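Local structure of phage-like element PBSX protein XepA (6IA5) at residues E41-A46 / L135-G140; Y54-Q59 / Y119-V124; T175-F180 / K274-S279; L193-A198 / K257-E262; M211-F216 / S241-A246. The protein is a pentameric component of a prophage lytic cassette whose function is unknown and which does not seem to be involved in host cell lysis. All blocks are in the same frame, centred on the assembly; numbering follows the deposited sequence.

Contact 1 of 5, residues E41-A46 / L135-G140; sequences EILTNA and LYQSVG
Glu41 and Gln137 face each other as an antiparallel hydrogen-bonded pair, Ile42 and Tyr136 follow as a non-hydrogen-bonded pair, and the axes of the two short strands come within 4.6 Å at 137°. Within the chain this is the edge of a four-stranded antiparallel sheet in a β-sandwich, with strand 133-140 backed on its other side by strand 69-76. Glu41 and Gln137 exchange both backbone bonds, and Leu43 N gives a fairly straight one to Leu135 O (2.7 Å, 163°). On the side of Ile42 and Tyr136, the phenol ring leans across its neighbour: Ile42 CB sits over one ring face, 4.0 Å from the centroid and displaced toward the rim, a CH-pi contact. Gln137 stands on the other side, and Leu43, turned toward the partner strand, lays its two methyls against one face of the Gln137 amide, CD2 lying 3.8 Å from Gln137 OE1 and CD1 equally close to NE2. Gln137 reaches there because CG stands anti to the backbone N (chi1 -177°) and the chain stays extended; its NE2 hydrogen-bonds to Gln56 of the facing sheet. A water lies within hydrogen-bonding distance of Glu41 OE1 (2.8 Å) and Gln137 OE1 (2.6 Å).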
# COMPACT_ATOMS: atom_id res chain seq x y z
N GLU E 41 -30.22 -16.95 11.24
CA GLU E 41 -31.55 -17.53 11.33
C GLU E 41 -31.51 -18.89 10.62
O GLU E 41 -30.95 -19.01 9.53
CB GLU E 41 -32.54 -16.60 10.63
CG GLU E 41 -33.95 -17.20 10.52
CD GLU E 41 -35.00 -16.37 9.78
OE1 GLU E 41 -34.67 -15.65 8.81
OE2 GLU E 41 -36.15 -16.43 10.18
N ILE E 42 -32.11 -19.93 11.24
CA ILE E 42 -32.31 -21.17 10.49
C ILE E 42 -33.53 -20.99 9.58
O ILE E 42 -34.61 -20.66 10.05
CB ILE E 42 -32.36 -22.43 11.39
CG1 ILE E 42 -32.48 -23.70 10.55
CG2 ILE E 42 -33.47 -22.33 12.45
CD1 ILE E 42 -32.28 -25.00 11.34
N LEU E 43 -33.33 -21.14 8.26
CA LEU E 43 -34.41 -20.91 7.32
C LEU E 43 -35.32 -22.13 7.22
O LEU E 43 -36.53 -21.99 7.04
CB LEU E 43 -33.84 -20.60 5.93
CG LEU E 43 -33.03 -19.32 5.78
CD1 LEU E 43 -32.87 -19.01 4.31
CD2 LEU E 43 -33.71 -18.14 6.48
N THR E 44 -34.71 -23.33 7.25
CA THR E 44 -35.45 -24.58 7.11
C THR E 44 -34.59 -25.71 7.65
O THR E 44 -33.35 -25.65 7.57
CB THR E 44 -35.83 -24.83 5.64
OG1 THR E 44 -36.59 -26.04 5.57
CG2 THR E 44 -34.64 -24.96 4.71
N ASN E 45 -35.24 -26.75 8.17
CA ASN E 45 -34.57 -28.03 8.39
C ASN E 45 -35.39 -29.19 7.81
O ASN E 45 -35.18 -30.34 8.21
CB ASN E 45 -34.21 -28.26 9.85
CG ASN E 45 -35.44 -28.41 10.73
OD1 ASN E 45 -36.57 -28.27 10.27
ND2 ASN E 45 -35.24 -28.71 12.00
N ALA E 46 -36.28 -28.90 6.87
CA ALA E 46 -37.14 -29.92 6.28
C ALA E 46 -36.41 -30.62 5.13
O ALA E 46 -36.06 -29.98 4.14
CB ALA E 46 -38.43 -29.28 5.81
N LEU E 135 -30.34 -25.06 6.76
CA LEU E 135 -29.92 -23.91 5.98
C LEU E 135 -29.99 -22.67 6.86
O LEU E 135 -31.05 -22.37 7.39
CB LEU E 135 -30.86 -23.80 4.77
CG LEU E 135 -30.56 -22.66 3.80
CD1 LEU E 135 -29.14 -22.73 3.26
CD2 LEU E 135 -31.57 -22.70 2.64
N TYR E 136 -28.85 -21.98 7.02
CA TYR E 136 -28.73 -20.80 7.89
C TYR E 136 -28.44 -19.56 7.06
O TYR E 136 -27.71 -19.63 6.06
CB TYR E 136 -27.59 -20.98 8.91
CG TYR E 136 -27.98 -21.83 10.10
CD1 TYR E 136 -27.99 -23.22 10.03
CD2 TYR E 136 -28.40 -21.24 11.28
CE1 TYR E 136 -28.36 -24.00 11.12
CE2 TYR E 136 -28.77 -22.00 12.39
CZ TYR E 136 -28.77 -23.37 12.30
OH TYR E 136 -29.13 -24.10 13.39
N GLN E 137 -28.96 -18.42 7.53
CA GLN E 137 -28.81 -17.16 6.84
C GLN E 137 -28.39 -16.06 7.82
O GLN E 137 -29.05 -15.87 8.84
CB GLN E 137 -30.13 -16.78 6.18
CG GLN E 137 -30.06 -15.49 5.36
CD GLN E 137 -31.36 -15.26 4.63
OE1 GLN E 137 -32.36 -14.82 5.23
NE2 GLN E 137 -31.39 -15.60 3.35
N SER E 138 -27.28 -15.36 7.50
CA SER E 138 -26.86 -14.17 8.23
C SER E 138 -27.00 -12.96 7.31
O SER E 138 -26.80 -13.07 6.10
CB SER E 138 -25.43 -14.29 8.72
OG SER E 138 -25.30 -15.33 9.68
N VAL E 139 -27.35 -11.82 7.91
CA VAL E 139 -27.43 -10.54 7.21
C VAL E 139 -26.60 -9.52 7.98
O VAL E 139 -26.37 -9.68 9.18
CB VAL E 139 -28.89 -10.07 7.06
CG1 VAL E 139 -29.69 -10.98 6.12
CG2 VAL E 139 -29.58 -9.91 8.41
N GLY E 140 -26.14 -8.48 7.28
CA GLY E 140 -25.46 -7.36 7.92
C GLY E 140 -26.01 -6.05 7.41
O GLY E 140 -26.91 -6.03 6.57
O HOH W 1 -32.73 -13.98 7.69

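Contact 2 of 5, residues Y54-Q59 / Y119-V124; sequences YSQLGQ and YRFRYV
Backbone bonds pair Tyr54 with Tyr123 in both directions, and Gln59 with Tyr119 likewise, but the register slips by one residue between these ladders. Gln56 spans the break. Its N donates to Phe121 O (2.9 Å), while its side-chain OE1 accepts from Phe121 N at 3.0 Å, in the carbonyl plane and on a lone pair. The extended chain, with CG anti to the backbone N (chi1 -176°), thus lets an amide oxygen stand in for a backbone carbonyl, and this oxygen takes a second donor from Gln137. Gln59 NE2 bends back to hydrogen-bond Leu57 O (2.8 Å). The interruption lies in the outermost strand, within the chain, of the second four-stranded antiparallel sheet of the N-terminal β-sandwich, where strand 118-125 is flanked on its other side by strand 80-87. In a CH-pi contact, Gln59 CB rests over a face of the Tyr119 ring, 3.5 Å from its centroid, with the amide plane turned 74° from the ring. Ser55 OG makes van der Waals contact with Arg122 CG at 3.3 Å. The two arginines share one partner: both Arg120 and Arg122 form salt bridges with Glu85. A water joins Gln56 O to Arg120 NH1, lying in the guanidinium plane 3.0 Å from that nitrogen.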
# COMPACT_ATOMS: atom_id res chain seq x y z
N TYR E 54 -36.11 -25.92 -2.02
CA TYR E 54 -36.61 -24.98 -1.02
C TYR E 54 -36.42 -23.56 -1.56
O TYR E 54 -35.34 -23.23 -2.04
CB TYR E 54 -35.87 -25.18 0.31
CG TYR E 54 -36.06 -24.00 1.23
CD1 TYR E 54 -37.22 -23.86 1.98
CD2 TYR E 54 -35.12 -22.98 1.28
CE1 TYR E 54 -37.42 -22.75 2.80
CE2 TYR E 54 -35.30 -21.87 2.10
CZ TYR E 54 -36.45 -21.76 2.86
OH TYR E 54 -36.64 -20.65 3.62
N SER E 55 -37.46 -22.73 -1.48
CA SER E 55 -37.40 -21.33 -1.89
C SER E 55 -37.85 -20.45 -0.74
O SER E 55 -39.00 -20.52 -0.33
CB SER E 55 -38.28 -21.06 -3.07
OG SER E 55 -37.59 -21.36 -4.26
N GLN E 56 -36.94 -19.63 -0.23
CA GLN E 56 -37.29 -18.68 0.81
C GLN E 56 -38.20 -17.63 0.19
O GLN E 56 -37.97 -17.25 -0.97
CB GLN E 56 -35.99 -18.00 1.31
CG GLN E 56 -36.22 -17.05 2.46
CD GLN E 56 -34.95 -16.35 2.90
OE1 GLN E 56 -34.00 -16.17 2.12
NE2 GLN E 56 -34.93 -15.97 4.17
N LEU E 57 -39.19 -17.13 0.95
CA LEU E 57 -39.95 -15.99 0.45
C LEU E 57 -39.02 -14.80 0.34
O LEU E 57 -38.13 -14.65 1.19
CB LEU E 57 -41.13 -15.67 1.37
CG LEU E 57 -42.25 -16.71 1.39
CD1 LEU E 57 -43.42 -16.24 2.25
CD2 LEU E 57 -42.75 -17.03 -0.02
N GLY E 58 -39.25 -13.95 -0.67
CA GLY E 58 -38.46 -12.75 -0.87
C GLY E 58 -38.39 -11.92 0.41
O GLY E 58 -39.40 -11.72 1.09
N GLN E 59 -37.17 -11.49 0.76
CA GLN E 59 -36.91 -10.70 1.96
C GLN E 59 -36.65 -9.26 1.52
O GLN E 59 -35.75 -9.01 0.73
CB GLN E 59 -35.66 -11.25 2.66
CG GLN E 59 -35.72 -12.74 2.98
CD GLN E 59 -36.67 -13.02 4.11
OE1 GLN E 59 -36.42 -12.68 5.26
NE2 GLN E 59 -37.78 -13.67 3.79
N TYR E 119 -34.06 -10.14 -1.47
CA TYR E 119 -33.11 -11.24 -1.56
C TYR E 119 -33.82 -12.52 -1.13
O TYR E 119 -34.83 -12.46 -0.42
CB TYR E 119 -31.84 -10.97 -0.72
CG TYR E 119 -32.08 -10.75 0.75
CD1 TYR E 119 -32.43 -9.49 1.24
CD2 TYR E 119 -31.98 -11.79 1.67
CE1 TYR E 119 -32.68 -9.28 2.59
CE2 TYR E 119 -32.20 -11.58 3.03
CZ TYR E 119 -32.55 -10.32 3.48
OH TYR E 119 -32.81 -10.13 4.81
N ARG E 120 -33.27 -13.68 -1.54
CA ARG E 120 -33.74 -14.96 -1.03
C ARG E 120 -32.66 -16.01 -1.24
O ARG E 120 -31.77 -15.83 -2.09
CB ARG E 120 -35.01 -15.41 -1.78
CG ARG E 120 -34.71 -15.97 -3.17
CD ARG E 120 -35.99 -16.47 -3.85
NE ARG E 120 -35.68 -16.99 -5.17
CZ ARG E 120 -36.59 -17.37 -6.06
NH1 ARG E 120 -37.87 -17.33 -5.74
NH2 ARG E 120 -36.23 -17.78 -7.27
N PHE E 121 -32.75 -17.08 -0.45
CA PHE E 121 -32.03 -18.31 -0.72
C PHE E 121 -33.00 -19.26 -1.43
O PHE E 121 -34.18 -19.33 -1.09
CB PHE E 121 -31.56 -18.96 0.58
CG PHE E 121 -30.38 -18.28 1.24
CD1 PHE E 121 -29.85 -17.09 0.74
CD2 PHE E 121 -29.81 -18.83 2.38
CE1 PHE E 121 -28.77 -16.47 1.37
CE2 PHE E 121 -28.74 -18.20 3.01
CZ PHE E 121 -28.23 -17.02 2.51
N ARG E 122 -32.45 -19.99 -2.40
CA ARG E 122 -33.16 -21.09 -3.05
C ARG E 122 -32.19 -22.27 -3.09
O ARG E 122 -31.08 -22.15 -3.61
CB ARG E 122 -33.66 -20.66 -4.44
CG ARG E 122 -34.42 -21.73 -5.20
CD ARG E 122 -35.03 -21.22 -6.51
NE ARG E 122 -34.02 -20.72 -7.44
CZ ARG E 122 -33.28 -21.46 -8.27
NH1 ARG E 122 -33.48 -22.76 -8.37
NH2 ARG E 122 -32.31 -20.90 -8.97
N TYR E 123 -32.60 -23.39 -2.50
CA TYR E 123 -31.75 -24.57 -2.43
C TYR E 123 -32.40 -25.69 -3.25
O TYR E 123 -33.55 -26.04 -2.99
CB TYR E 123 -31.60 -25.03 -0.98
CG TYR E 123 -30.62 -26.15 -0.83
CD1 TYR E 123 -30.98 -27.47 -1.10
CD2 TYR E 123 -29.30 -25.90 -0.47
CE1 TYR E 123 -30.06 -28.50 -0.99
CE2 TYR E 123 -28.37 -26.92 -0.36
CZ TYR E 123 -28.75 -28.23 -0.63
OH TYR E 123 -27.84 -29.25 -0.54
N VAL E 124 -31.67 -26.23 -4.23
CA VAL E 124 -32.18 -27.33 -5.06
C VAL E 124 -31.45 -28.61 -4.69
O VAL E 124 -30.23 -28.71 -4.88
CB VAL E 124 -32.05 -27.03 -6.56
CG1 VAL E 124 -32.59 -28.17 -7.42
CG2 VAL E 124 -32.71 -25.71 -6.95
O HOH W 2 -39.49 -16.70 -3.25
O HOH W 3 -33.88 -11.95 6.30

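Contact 3 of 5, residues T175-F180 / K274-S279; sequences TFDFVF and KGTAVS
Thr276 OG1 donates to Asp177 OD1 at 2.8 Å, meeting the carboxylate from above its plane, 53° out of it. The two side chains lie next to each other and point the same way, as expected for a non-hydrogen-bonded pair of an antiparallel ladder. Thr276 OG1 is anti to its carbonyl carbon (chi1 -59°), which turns the hydroxyl to the aspartate and sends CG2 toward Thr175, 3.4 Å from that residue's OG1. Asp177 has a second anchor, since OD2 forms a salt bridge with Lys257 of a neighbouring subunit. Farther along this side, the extended Lys274 chain runs beside Val179, CD 3.9 Å from CG2, and carries its ammonium group to Glu182. The opposite side of the ladder is aromatic. Ala277 CB sits over one face of the Phe176 ring, 3.9 Å from its centroid. Gly275 has no side chain, and the Phe180 ring comes edge-on to its backbone N, with CE2 at 4.0 Å; Phe178 CD2 in turn lies over the centre of the Phe180 ring. Phe176 and Ala277, and Phe178 and Gly275, each exchange paired backbone bonds. The C-terminal strand of the chain is thus zipped into the C-terminal β-domain with two unlike sides: an aromatic one, with Phe176, Phe178 and the buried Phe180 packed against Leu193, and a mixed one whose Asp177 ties the chain to a neighbouring subunit.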
# COMPACT_ATOMS: atom_id res chain seq x y z
N THR E 175 6.29 7.25 -24.24
CA THR E 175 6.41 7.53 -25.67
C THR E 175 5.34 8.53 -26.08
O THR E 175 4.22 8.45 -25.59
CB THR E 175 6.25 6.26 -26.52
OG1 THR E 175 6.50 6.68 -27.87
CG2 THR E 175 4.90 5.60 -26.45
N PHE E 176 5.66 9.46 -27.00
CA PHE E 176 4.65 10.32 -27.61
C PHE E 176 5.07 10.65 -29.04
O PHE E 176 6.26 10.72 -29.34
CB PHE E 176 4.40 11.58 -26.77
CG PHE E 176 5.58 12.48 -26.49
CD1 PHE E 176 6.44 12.23 -25.43
CD2 PHE E 176 5.82 13.60 -27.28
CE1 PHE E 176 7.49 13.08 -25.15
CE2 PHE E 176 6.89 14.45 -27.00
CZ PHE E 176 7.72 14.19 -25.94
N ASP E 177 4.07 10.86 -29.92
CA ASP E 177 4.30 11.30 -31.29
C ASP E 177 4.23 12.81 -31.36
O ASP E 177 3.66 13.44 -30.49
CB ASP E 177 3.29 10.66 -32.25
CG ASP E 177 3.48 9.17 -32.38
OD1 ASP E 177 4.52 8.64 -31.88
OD2 ASP E 177 2.61 8.53 -33.00
N PHE E 178 4.83 13.41 -32.40
CA PHE E 178 4.83 14.86 -32.50
C PHE E 178 4.89 15.28 -33.96
O PHE E 178 5.56 14.65 -34.77
CB PHE E 178 5.98 15.46 -31.68
CG PHE E 178 5.96 16.97 -31.65
CD1 PHE E 178 5.19 17.66 -30.72
CD2 PHE E 178 6.69 17.70 -32.58
CE1 PHE E 178 5.16 19.04 -30.72
CE2 PHE E 178 6.67 19.09 -32.57
CZ PHE E 178 5.89 19.76 -31.64
N VAL E 179 4.19 16.37 -34.29
CA VAL E 179 4.16 16.90 -35.64
C VAL E 179 4.99 18.17 -35.68
O VAL E 179 4.64 19.17 -35.05
CB VAL E 179 2.72 17.15 -36.13
CG1 VAL E 179 2.69 17.78 -37.52
CG2 VAL E 179 1.89 15.87 -36.08
N PHE E 180 6.10 18.14 -36.42
CA PHE E 180 6.91 19.33 -36.61
C PHE E 180 6.30 20.15 -37.74
O PHE E 180 6.20 21.37 -37.63
CB PHE E 180 8.37 18.96 -36.92
CG PHE E 180 9.06 18.20 -35.81
CD1 PHE E 180 9.72 18.89 -34.80
CD2 PHE E 180 9.04 16.81 -35.78
CE1 PHE E 180 10.36 18.20 -33.78
CE2 PHE E 180 9.68 16.12 -34.76
CZ PHE E 180 10.34 16.81 -33.76
N LYS E 274 7.57 14.45 -38.94
CA LYS E 274 6.90 13.97 -37.74
C LYS E 274 7.81 12.96 -37.06
O LYS E 274 8.59 12.29 -37.74
CB LYS E 274 5.59 13.26 -38.11
CG LYS E 274 4.60 14.15 -38.84
CD LYS E 274 3.23 13.55 -38.94
CE LYS E 274 2.30 14.44 -39.75
NZ LYS E 274 1.01 13.74 -39.97
N GLY E 275 7.68 12.85 -35.74
CA GLY E 275 8.54 11.92 -35.02
C GLY E 275 7.88 11.27 -33.82
O GLY E 275 6.74 11.58 -33.48
N THR E 276 8.64 10.37 -33.19
CA THR E 276 8.28 9.69 -31.97
C THR E 276 9.41 9.86 -30.97
O THR E 276 10.56 9.52 -31.27
CB THR E 276 8.03 8.20 -32.24
OG1 THR E 276 6.98 8.10 -33.21
CG2 THR E 276 7.67 7.43 -30.98
N ALA E 277 9.07 10.42 -29.79
CA ALA E 277 10.00 10.63 -28.70
C ALA E 277 9.78 9.53 -27.67
O ALA E 277 8.65 9.17 -27.36
CB ALA E 277 9.79 11.98 -28.09
N VAL E 278 10.88 9.00 -27.13
CA VAL E 278 10.83 7.92 -26.17
C VAL E 278 11.75 8.28 -25.01
O VAL E 278 12.81 8.87 -25.22
CB VAL E 278 11.24 6.58 -26.81
CG1 VAL E 278 11.15 5.43 -25.83
CG2 VAL E 278 10.41 6.27 -28.07
N SER E 279 11.33 7.92 -23.79
CA SER E 279 12.13 8.19 -22.60
C SER E 279 13.33 7.22 -22.57
O SER E 279 13.25 6.14 -23.17
CB SER E 279 11.28 8.06 -21.35
OG SER E 279 10.60 6.81 -21.34
OXT SER E 279 14.40 7.46 -21.97

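Contact 4 of 5, residues L193-A198 / K257-E262; sequences LPVDGA and KEIIME
Leu193 and Ile259 stand side by side and point the same way from a hydrogen-bonded antiparallel pair, their CB atoms 4.2 Å apart. Ile259 holds CG1 anti to its carbonyl carbon (chi1 -59°), and this branch is the one that meets Val195 CG2, at 3.9 Å, as well as approaching Leu193 CD2. Val195 is turned toward the opposing strand, and its CG2 also rests against the Lys257 carbonyl, 3.5 Å from O. All three aliphatic side chains are buried, and Leu201 packs on both Leu193 and Ile259. The pairing attaches the short strand 193-194 to strand 258-267 in the antiparallel sheet of the C-terminal β-domain. It ends quickly: Val195 begins a type I' turn closed by Ala198 N on Val195 O, with Asp196 and Gly197 at its corners. At the other strand's start, Lys257 and Glu258 both face Lys219, a classic beta bulge. Pro194 and Glu258 point to the side away from Leu193 and Ile259. Glu258 CB lies 3.4 Å from Leu193 O, which accepts from Ile259 N in the carbonyl plane, on a lone pair. Val195 N reaches Lys257 O almost straight (3.0 Å, 173°), yet it approaches from above the carbonyl plane. Lys257 itself is directed away from strand 193-194, and its side chain packs on Thr276 of a neighbouring subunit.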
# COMPACT_ATOMS: atom_id res chain seq x y z
N LEU E 193 9.07 20.55 -30.49
CA LEU E 193 8.81 19.43 -29.60
C LEU E 193 9.28 19.80 -28.19
O LEU E 193 10.43 20.19 -28.01
CB LEU E 193 9.57 18.19 -30.11
CG LEU E 193 9.42 16.93 -29.26
CD1 LEU E 193 9.20 15.73 -30.16
CD2 LEU E 193 10.66 16.71 -28.42
N PRO E 194 8.42 19.66 -27.16
CA PRO E 194 8.86 19.79 -25.76
C PRO E 194 9.44 18.45 -25.31
O PRO E 194 8.75 17.44 -25.35
CB PRO E 194 7.58 20.13 -24.97
CG PRO E 194 6.42 19.96 -25.96
CD PRO E 194 6.98 19.38 -27.26
N VAL E 195 10.71 18.46 -24.90
CA VAL E 195 11.44 17.23 -24.64
C VAL E 195 10.85 16.44 -23.46
O VAL E 195 10.75 15.22 -23.54
CB VAL E 195 12.95 17.50 -24.51
CG1 VAL E 195 13.70 16.26 -24.04
CG2 VAL E 195 13.51 17.99 -25.84
N ASP E 196 10.52 17.13 -22.36
CA ASP E 196 9.64 16.61 -21.30
C ASP E 196 9.86 15.13 -21.01
O ASP E 196 8.96 14.29 -21.22
CB ASP E 196 8.16 16.75 -21.67
N GLY E 197 11.04 14.78 -20.53
CA GLY E 197 11.21 13.39 -20.11
C GLY E 197 11.66 12.40 -21.20
O GLY E 197 11.99 11.26 -20.88
N ALA E 198 11.69 12.81 -22.47
CA ALA E 198 12.20 11.92 -23.51
C ALA E 198 13.73 12.01 -23.60
O ALA E 198 14.31 13.05 -23.30
CB ALA E 198 11.55 12.20 -24.85
N LYS E 257 15.64 21.24 -24.11
CA LYS E 257 14.30 21.64 -23.71
C LYS E 257 13.33 21.45 -24.87
O LYS E 257 12.21 21.01 -24.67
CB LYS E 257 14.31 23.11 -23.25
CG LYS E 257 15.13 23.42 -22.00
CD LYS E 257 14.33 23.27 -20.71
CE LYS E 257 14.70 24.23 -19.60
NZ LYS E 257 16.14 24.56 -19.68
N GLU E 258 13.78 21.77 -26.09
CA GLU E 258 12.91 21.65 -27.26
C GLU E 258 13.72 21.18 -28.46
O GLU E 258 14.92 21.44 -28.54
CB GLU E 258 12.30 23.00 -27.64
CG GLU E 258 11.45 23.59 -26.53
CD GLU E 258 10.82 24.91 -26.91
OE1 GLU E 258 11.54 25.93 -26.96
OE2 GLU E 258 9.62 24.91 -27.19
N ILE E 259 13.01 20.57 -29.42
CA ILE E 259 13.62 20.14 -30.67
C ILE E 259 12.82 20.77 -31.81
O ILE E 259 11.58 20.73 -31.82
CB ILE E 259 13.67 18.60 -30.78
CG1 ILE E 259 14.46 17.95 -29.64
CG2 ILE E 259 14.17 18.17 -32.16
CD1 ILE E 259 15.90 18.39 -29.53
N ILE E 260 13.53 21.35 -32.77
CA ILE E 260 12.89 21.99 -33.91
C ILE E 260 13.49 21.38 -35.17
O ILE E 260 14.72 21.24 -35.29
CB ILE E 260 13.10 23.51 -33.84
CG1 ILE E 260 12.33 24.12 -32.66
CG2 ILE E 260 12.71 24.16 -35.15
CD1 ILE E 260 12.72 25.55 -32.32
N MET E 261 12.62 21.03 -36.12
CA MET E 261 13.03 20.54 -37.42
C MET E 261 12.60 21.57 -38.45
O MET E 261 11.46 21.55 -38.91
CB MET E 261 12.33 19.21 -37.71
CG MET E 261 12.71 18.12 -36.70
SD MET E 261 14.35 17.50 -37.15
CE MET E 261 15.15 17.44 -35.55
N GLU E 262 13.51 22.48 -38.81
CA GLU E 262 13.16 23.64 -39.59
C GLU E 262 13.25 23.31 -41.08
O GLU E 262 14.27 22.82 -41.56
CB GLU E 262 14.08 24.81 -39.23
CG GLU E 262 13.99 25.99 -40.19
CD GLU E 262 14.80 27.21 -39.78
OE1 GLU E 262 15.67 27.10 -38.90
OE2 GLU E 262 14.56 28.29 -40.32

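Contact 5 of 5, residues M211-F216 / S241-A246; sequences MSEVKF and STLGKA
Phe216 lays one ring face against the backbone of Ser241, whose CA is 3.9 Å from the centroid and 13° off the normal. Thr242 CG2 approaches the same ring obliquely, 4.0 Å from CZ, and also touches Val214 CB. Beside them, Leu243 CD1 sits across the extended Glu213 chain, 3.5 Å from Glu213 CG. Backbone bonds hold these groups in register: Val214 N to Thr242 O (2.9 Å) and Thr242 N to Val214 O (2.8 Å). Beyond this pair, water takes over, one molecule linking Ser212 N to Leu243 O and another joining Glu213 OE2 to Ser241 OG. With chi1 at -173°, Thr242 turns OG1 to the carbonyl side of its own backbone, where it accepts from Gly244 N at 2.9 Å and is also hydrogen-bonded to Glu247. Farther out, Phe251 meets the Phe216 ring edge-to-face. The whole is a short antiparallel ladder on strand 211-219 of the C-terminal β-domain, ended by an ST turn at Thr242.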
# COMPACT_ATOMS: atom_id res chain seq x y z
N MET E 211 12.28 19.43 -53.95
CA MET E 211 13.48 19.95 -53.33
C MET E 211 13.06 20.45 -51.95
O MET E 211 12.00 21.05 -51.81
CB MET E 211 14.01 21.12 -54.18
CG MET E 211 14.85 22.11 -53.45
SD MET E 211 16.55 21.67 -53.71
CE MET E 211 17.21 22.09 -52.09
N SER E 212 13.87 20.12 -50.94
CA SER E 212 13.64 20.57 -49.58
C SER E 212 14.93 20.44 -48.78
O SER E 212 15.78 19.60 -49.09
CB SER E 212 12.50 19.86 -48.90
OG SER E 212 12.72 18.46 -48.90
N GLU E 213 15.08 21.31 -47.78
CA GLU E 213 16.15 21.19 -46.82
C GLU E 213 15.58 21.32 -45.41
O GLU E 213 14.90 22.30 -45.10
CB GLU E 213 17.25 22.21 -47.09
CG GLU E 213 18.40 22.09 -46.09
CD GLU E 213 19.68 22.80 -46.50
OE1 GLU E 213 19.54 23.93 -46.99
OE2 GLU E 213 20.80 22.22 -46.34
N VAL E 214 15.89 20.32 -44.57
CA VAL E 214 15.51 20.34 -43.17
C VAL E 214 16.77 20.48 -42.33
O VAL E 214 17.72 19.73 -42.53
CB VAL E 214 14.71 19.09 -42.78
CG1 VAL E 214 14.29 19.12 -41.31
CG2 VAL E 214 13.52 18.88 -43.69
N LYS E 215 16.75 21.42 -41.38
CA LYS E 215 17.86 21.64 -40.48
C LYS E 215 17.42 21.24 -39.08
O LYS E 215 16.31 21.58 -38.67
CB LYS E 215 18.28 23.11 -40.53
CG LYS E 215 19.60 23.45 -39.84
CD LYS E 215 20.13 24.82 -40.23
CE LYS E 215 21.61 25.04 -39.99
NZ LYS E 215 22.13 24.30 -38.81
N PHE E 216 18.30 20.52 -38.36
CA PHE E 216 17.97 19.94 -37.07
C PHE E 216 18.45 20.86 -35.95
O PHE E 216 19.63 21.22 -35.89
CB PHE E 216 18.65 18.57 -36.92
CG PHE E 216 18.50 17.63 -38.09
CD1 PHE E 216 17.33 17.61 -38.86
CD2 PHE E 216 19.50 16.72 -38.41
CE1 PHE E 216 17.19 16.71 -39.92
CE2 PHE E 216 19.36 15.82 -39.46
CZ PHE E 216 18.20 15.82 -40.21
N SER E 241 21.60 18.26 -40.88
CA SER E 241 20.53 18.66 -41.78
C SER E 241 20.41 17.62 -42.89
O SER E 241 21.25 16.72 -43.00
CB SER E 241 20.77 20.04 -42.35
OG SER E 241 21.86 20.00 -43.24
N THR E 242 19.34 17.74 -43.70
CA THR E 242 19.15 16.83 -44.82
C THR E 242 18.49 17.55 -45.99
O THR E 242 17.64 18.41 -45.80
CB THR E 242 18.34 15.59 -44.41
OG1 THR E 242 18.35 14.71 -45.54
CG2 THR E 242 16.92 15.87 -44.00
N LEU E 243 18.88 17.12 -47.20
CA LEU E 243 18.28 17.52 -48.46
C LEU E 243 17.37 16.39 -48.95
O LEU E 243 16.79 16.51 -50.02
CB LEU E 243 19.41 17.74 -49.48
CG LEU E 243 19.94 19.13 -49.82
CD1 LEU E 243 19.66 20.17 -48.78
CD2 LEU E 243 21.41 19.08 -50.15
N GLY E 244 17.29 15.29 -48.19
CA GLY E 244 16.56 14.10 -48.61
C GLY E 244 15.15 14.02 -48.01
O GLY E 244 14.75 14.87 -47.21
N LYS E 245 14.43 12.94 -48.36
CA LYS E 245 13.12 12.64 -47.81
C LYS E 245 12.90 11.14 -47.94
O LYS E 245 13.77 10.45 -48.48
CB LYS E 245 12.04 13.41 -48.57
CG LYS E 245 11.89 13.00 -50.03
CD LYS E 245 10.88 13.85 -50.76
CE LYS E 245 10.86 13.50 -52.24
NZ LYS E 245 9.57 13.89 -52.84
N ALA E 246 11.75 10.64 -47.47
CA ALA E 246 11.54 9.21 -47.35
C ALA E 246 12.69 8.63 -46.52
O ALA E 246 13.29 7.62 -46.87
CB ALA E 246 11.41 8.54 -48.72
O HOH W 4 16.24 18.73 -51.89
O HOH W 5 14.59 17.58 -46.96
O HOH W 6 21.86 19.48 -46.02

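Overall arrangement
The five contacts fall into two groups at opposite ends of an elongated chain. Contacts 1 and 2, with centres 10 Å apart, each join strands of one of two facing four-stranded sheets, and they touch; along the chain, 54-59 and 119-124 both lie between the segments of contact 1. Contacts 3, 4 and 5 come later in the chain, each enclosing the next, and all belong to the sheet of the C-terminal domain. The centres of contacts 3 and 4 are 9 Å apart and the two touch, while contact 4 meets contact 5 through neighbouring strands 258-267 and 211-219. Some 60 to 81 Å separates the groups' centres, so each domain closes its own sheets, while contacts 3 and 4 also link subunits of the pentamer.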